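Long-range contact in citrate synthase (Pyrobaculum aerophilum, PDB 2IBP), which probably catalyses the condensation of oxaloacetate with acetyl-CoA and water to give citrate and coenzyme A in the tricarboxylic acid cycle: residues Met158-Arg170 / Pro359-Val372. Sequence-based numbering, arbitrary orientation.
With ACT (acetate ion), chain C.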
# COMPACT_ATOMS: atom_id res chain seq x y z
N MET A 158 11.98 -13.30 -0.59
CA MET A 158 12.12 -12.20 -1.54
C MET A 158 13.15 -12.49 -2.64
O MET A 158 12.86 -12.29 -3.82
CB MET A 158 12.40 -10.89 -0.84
CG MET A 158 12.05 -9.68 -1.66
SD MET A 158 10.26 -9.53 -1.92
CE MET A 158 9.68 -9.27 -0.27
N PRO A 159 14.34 -13.00 -2.29
CA PRO A 159 15.31 -13.25 -3.37
C PRO A 159 14.85 -14.30 -4.36
O PRO A 159 15.22 -14.26 -5.53
CB PRO A 159 16.56 -13.74 -2.62
CG PRO A 159 16.39 -13.18 -1.23
CD PRO A 159 14.93 -13.29 -0.97
N THR A 160 14.07 -15.26 -3.90
CA THR A 160 13.57 -16.31 -4.78
C THR A 160 12.62 -15.70 -5.82
O THR A 160 12.66 -16.04 -7.00
CB THR A 160 12.89 -17.42 -3.98
OG1 THR A 160 13.71 -17.76 -2.85
CG2 THR A 160 12.67 -18.66 -4.84
N ILE A 161 11.75 -14.84 -5.34
CA ILE A 161 10.80 -14.17 -6.22
C ILE A 161 11.56 -13.39 -7.29
O ILE A 161 11.28 -13.52 -8.49
CB ILE A 161 9.89 -13.22 -5.43
CG1 ILE A 161 8.99 -14.01 -4.48
CG2 ILE A 161 9.02 -12.40 -6.40
CD1 ILE A 161 8.12 -13.14 -3.61
N VAL A 162 12.52 -12.59 -6.87
CA VAL A 162 13.32 -11.79 -7.78
C VAL A 162 14.04 -12.65 -8.81
O VAL A 162 13.97 -12.40 -10.02
CB VAL A 162 14.30 -10.91 -7.00
CG1 VAL A 162 15.26 -10.16 -7.95
CG2 VAL A 162 13.54 -9.94 -6.08
N ALA A 163 14.77 -13.65 -8.33
CA ALA A 163 15.54 -14.53 -9.20
C ALA A 163 14.67 -15.31 -10.18
O ALA A 163 15.00 -15.43 -11.36
CB ALA A 163 16.40 -15.49 -8.38
N TYR A 164 13.52 -15.83 -9.71
CA TYR A 164 12.64 -16.59 -10.59
C TYR A 164 12.10 -15.70 -11.70
O TYR A 164 12.07 -16.09 -12.85
CB TYR A 164 11.47 -17.17 -9.81
CG TYR A 164 11.77 -18.44 -9.03
CD1 TYR A 164 13.07 -18.83 -8.76
CD2 TYR A 164 10.73 -19.18 -8.47
CE1 TYR A 164 13.34 -19.99 -8.04
CE2 TYR A 164 10.99 -20.32 -7.71
CZ TYR A 164 12.30 -20.71 -7.50
OH TYR A 164 12.59 -21.83 -6.73
N HIS A 165 11.78 -14.47 -11.34
CA HIS A 165 11.31 -13.55 -12.36
C HIS A 165 12.42 -13.29 -13.37
O HIS A 165 12.18 -13.30 -14.58
CB HIS A 165 10.85 -12.25 -11.76
CG HIS A 165 10.21 -11.36 -12.77
ND1 HIS A 165 10.93 -10.46 -13.51
CD2 HIS A 165 8.95 -11.35 -13.27
CE1 HIS A 165 10.13 -9.86 -14.38
NE2 HIS A 165 8.92 -10.39 -14.26
N TYR A 166 13.63 -13.06 -12.87
CA TYR A 166 14.76 -12.82 -13.77
C TYR A 166 14.89 -13.97 -14.76
O TYR A 166 14.97 -13.75 -15.96
CB TYR A 166 16.05 -12.61 -13.01
CG TYR A 166 17.25 -12.57 -13.92
CD1 TYR A 166 17.47 -11.49 -14.75
CD2 TYR A 166 18.12 -13.66 -14.00
CE1 TYR A 166 18.53 -11.48 -15.64
CE2 TYR A 166 19.21 -13.63 -14.84
CZ TYR A 166 19.39 -12.56 -15.68
OH TYR A 166 20.48 -12.55 -16.54
N ARG A 167 14.93 -15.19 -14.25
CA ARG A 167 15.07 -16.38 -15.09
C ARG A 167 13.94 -16.46 -16.11
O ARG A 167 14.19 -16.66 -17.29
CB ARG A 167 15.08 -17.63 -14.23
CG ARG A 167 16.20 -17.68 -13.22
CD ARG A 167 17.56 -17.82 -13.85
NE ARG A 167 17.73 -19.09 -14.57
CZ ARG A 167 18.88 -19.46 -15.10
NH1 ARG A 167 19.95 -18.69 -14.98
NH2 ARG A 167 18.96 -20.61 -15.74
N PHE A 168 12.70 -16.37 -15.65
CA PHE A 168 11.57 -16.43 -16.56
C PHE A 168 11.60 -15.30 -17.59
O PHE A 168 11.21 -15.51 -18.73
CB PHE A 168 10.23 -16.41 -15.84
CG PHE A 168 9.92 -17.66 -15.07
CD1 PHE A 168 10.07 -18.91 -15.65
CD2 PHE A 168 9.26 -17.58 -13.87
CE1 PHE A 168 9.69 -20.06 -14.96
CE2 PHE A 168 8.89 -18.71 -13.17
CZ PHE A 168 9.06 -19.95 -13.74
N SER A 169 12.03 -14.11 -17.17
CA SER A 169 12.04 -12.95 -18.09
C SER A 169 13.01 -13.19 -19.25
O SER A 169 12.85 -12.61 -20.33
CB SER A 169 12.41 -11.66 -17.35
OG SER A 169 13.78 -11.61 -17.05
N ARG A 170 14.01 -14.03 -19.01
CA ARG A 170 15.04 -14.37 -20.00
C ARG A 170 14.76 -15.71 -20.71
O ARG A 170 15.61 -16.23 -21.44
CB ARG A 170 16.42 -14.40 -19.31
CG ARG A 170 17.15 -13.08 -19.25
CD ARG A 170 16.36 -11.93 -18.64
NE ARG A 170 17.07 -10.65 -18.76
CZ ARG A 170 16.57 -9.47 -18.38
NH1 ARG A 170 15.36 -9.38 -17.86
NH2 ARG A 170 17.29 -8.37 -18.53
N PRO A 359 20.58 -6.80 -14.39
CA PRO A 359 19.95 -5.73 -15.18
C PRO A 359 19.45 -4.59 -14.30
O PRO A 359 19.05 -4.79 -13.16
CB PRO A 359 18.80 -6.44 -15.90
CG PRO A 359 19.16 -7.87 -15.86
CD PRO A 359 19.87 -8.07 -14.56
N TYR A 360 19.40 -3.39 -14.86
CA TYR A 360 18.98 -2.22 -14.10
C TYR A 360 17.63 -2.40 -13.42
O TYR A 360 17.43 -1.92 -12.29
CB TYR A 360 18.82 -1.02 -15.03
CG TYR A 360 20.10 -0.49 -15.62
CD1 TYR A 360 21.12 -0.04 -14.80
CD2 TYR A 360 20.21 -0.28 -16.98
CE1 TYR A 360 22.27 0.53 -15.33
CE2 TYR A 360 21.36 0.28 -17.52
CZ TYR A 360 22.38 0.69 -16.69
OH TYR A 360 23.53 1.24 -17.23
N GLU A 361 16.69 -3.01 -14.12
CA GLU A 361 15.34 -3.18 -13.61
C GLU A 361 15.27 -4.08 -12.37
O GLU A 361 14.24 -4.12 -11.70
CB GLU A 361 14.38 -3.66 -14.69
CG GLU A 361 14.70 -5.02 -15.32
CD GLU A 361 15.67 -4.98 -16.51
OE1 GLU A 361 16.36 -3.96 -16.76
OE2 GLU A 361 15.72 -6.01 -17.23
N TYR A 362 16.37 -4.77 -12.07
CA TYR A 362 16.44 -5.61 -10.86
C TYR A 362 17.11 -4.90 -9.69
O TYR A 362 17.16 -5.44 -8.58
CB TYR A 362 17.07 -6.98 -11.14
CG TYR A 362 16.16 -7.84 -11.98
CD1 TYR A 362 15.16 -8.62 -11.39
CD2 TYR A 362 16.17 -7.74 -13.36
CE1 TYR A 362 14.27 -9.32 -12.15
CE2 TYR A 362 15.26 -8.42 -14.13
CZ TYR A 362 14.29 -9.20 -13.53
OH TYR A 362 13.37 -9.88 -14.30
N PHE A 363 17.60 -3.68 -9.90
CA PHE A 363 18.24 -2.93 -8.81
C PHE A 363 17.26 -2.68 -7.67
O PHE A 363 17.59 -2.93 -6.49
CB PHE A 363 18.78 -1.58 -9.32
CG PHE A 363 20.07 -1.67 -10.10
CD1 PHE A 363 20.43 -2.83 -10.78
CD2 PHE A 363 20.85 -0.52 -10.28
CE1 PHE A 363 21.61 -2.88 -11.53
CE2 PHE A 363 22.01 -0.58 -11.03
CZ PHE A 363 22.39 -1.75 -11.65
N THR A 364 16.09 -2.16 -7.99
CA THR A 364 15.10 -1.87 -6.94
C THR A 364 14.56 -3.15 -6.30
O THR A 364 14.43 -3.20 -5.09
CB THR A 364 14.02 -0.91 -7.43
OG1 THR A 364 14.67 0.31 -7.85
CG2 THR A 364 13.05 -0.60 -6.29
N PRO A 365 14.30 -4.20 -7.10
CA PRO A 365 13.96 -5.47 -6.48
C PRO A 365 15.00 -5.94 -5.45
O PRO A 365 14.63 -6.45 -4.39
CB PRO A 365 13.87 -6.41 -7.67
CG PRO A 365 13.26 -5.54 -8.73
CD PRO A 365 13.93 -4.19 -8.54
N ILE A 366 16.28 -5.76 -5.73
CA ILE A 366 17.32 -6.13 -4.74
C ILE A 366 17.23 -5.24 -3.50
O ILE A 366 17.43 -5.71 -2.37
CB ILE A 366 18.71 -6.13 -5.37
CG1 ILE A 366 18.75 -7.23 -6.43
CG2 ILE A 366 19.80 -6.39 -4.32
CD1 ILE A 366 19.94 -7.16 -7.37
N PHE A 367 16.92 -3.96 -3.67
CA PHE A 367 16.67 -3.10 -2.52
C PHE A 367 15.53 -3.71 -1.65
O PHE A 367 15.62 -3.74 -0.42
CB PHE A 367 16.30 -1.69 -2.98
CG PHE A 367 16.06 -0.73 -1.85
CD1 PHE A 367 17.08 0.06 -1.36
CD2 PHE A 367 14.81 -0.62 -1.28
CE1 PHE A 367 16.83 0.96 -0.33
CE2 PHE A 367 14.56 0.29 -0.27
CZ PHE A 367 15.57 1.10 0.19
N ALA A 368 14.45 -4.15 -2.29
CA ALA A 368 13.34 -4.82 -1.59
C ALA A 368 13.83 -6.07 -0.84
O ALA A 368 13.37 -6.37 0.27
CB ALA A 368 12.23 -5.22 -2.60
N MET A 369 14.72 -6.84 -1.46
CA MET A 369 15.30 -8.02 -0.79
C MET A 369 16.01 -7.63 0.50
O MET A 369 16.01 -8.39 1.46
CB MET A 369 16.30 -8.73 -1.71
CG MET A 369 15.62 -9.51 -2.80
SD MET A 369 16.74 -9.86 -4.16
CE MET A 369 18.24 -10.29 -3.29
N SER A 370 16.63 -6.46 0.51
CA SER A 370 17.28 -5.96 1.69
C SER A 370 16.27 -5.44 2.72
O SER A 370 16.22 -5.87 3.89
CB SER A 370 18.23 -4.83 1.34
OG SER A 370 18.77 -4.28 2.51
N ARG A 371 15.46 -4.49 2.26
CA ARG A 371 14.57 -3.73 3.11
C ARG A 371 13.38 -4.49 3.67
O ARG A 371 12.79 -4.06 4.66
CB ARG A 371 14.08 -2.50 2.36
CG ARG A 371 13.20 -1.56 3.15
CD ARG A 371 13.85 -1.00 4.41
NE ARG A 371 15.18 -0.44 4.11
CZ ARG A 371 15.41 0.81 3.74
NH1 ARG A 371 14.44 1.72 3.77
NH2 ARG A 371 16.63 1.20 3.41
N VAL A 372 13.08 -5.64 3.09
CA VAL A 372 11.93 -6.41 3.56
C VAL A 372 12.05 -6.69 5.06
O VAL A 372 11.04 -6.66 5.78
CB VAL A 372 11.73 -7.69 2.75
CG1 VAL A 372 12.97 -8.54 2.78
CG2 VAL A 372 10.48 -8.43 3.25
C ACT C . 21.33 -3.26 -18.05
O ACT C . 20.16 -3.50 -17.64
OXT ACT C . 21.45 -3.03 -19.28
CH3 ACT C . 22.52 -3.22 -17.13
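Y362 reaches across to the C-terminal turns of helix 141-169, where its OH lies 2.6 Å from H165 ND1 in a hydrogen bond whose donor could be either group. The hydroxyl lies at the edge of the imidazole, near its plane, while NE2 is hydrogen-bonded to L104 O. Over one face of the phenol comes the edge of Y166, a T-shaped pair with planes at 89°; Y166 CB adds a CH-pi contact to that face. Apolar packing continues along the helical segments 158-169 and 363-372, which run nearly antiparallel (165°). V162 CG1, anti to its own N (chi1 174°), meets Y362 CD1 at 3.8 Å. V162 CG2 rests against P365 CB and M369 SD. M369 CG packs on M158 CG, and the bent M158 chain brings CE to V372 CG2. In one of two E361 conformers, R170 NH2 makes a salt bridge to OE2 (3.1 Å), nearly in the guanidinium plane; NH1 donates to S169 OG (2.9 Å). A leucine in place of Y362 would probably leave H165 ND1 without its hydroxyl mate and Y166 without an aromatic face. Helix 141-169 thus joins helix 363-382 and its preceding loop through a buried apolar seam, a hydrogen-bonded aromatic cluster and, at the more exposed end, a conformer-dependent ion pair.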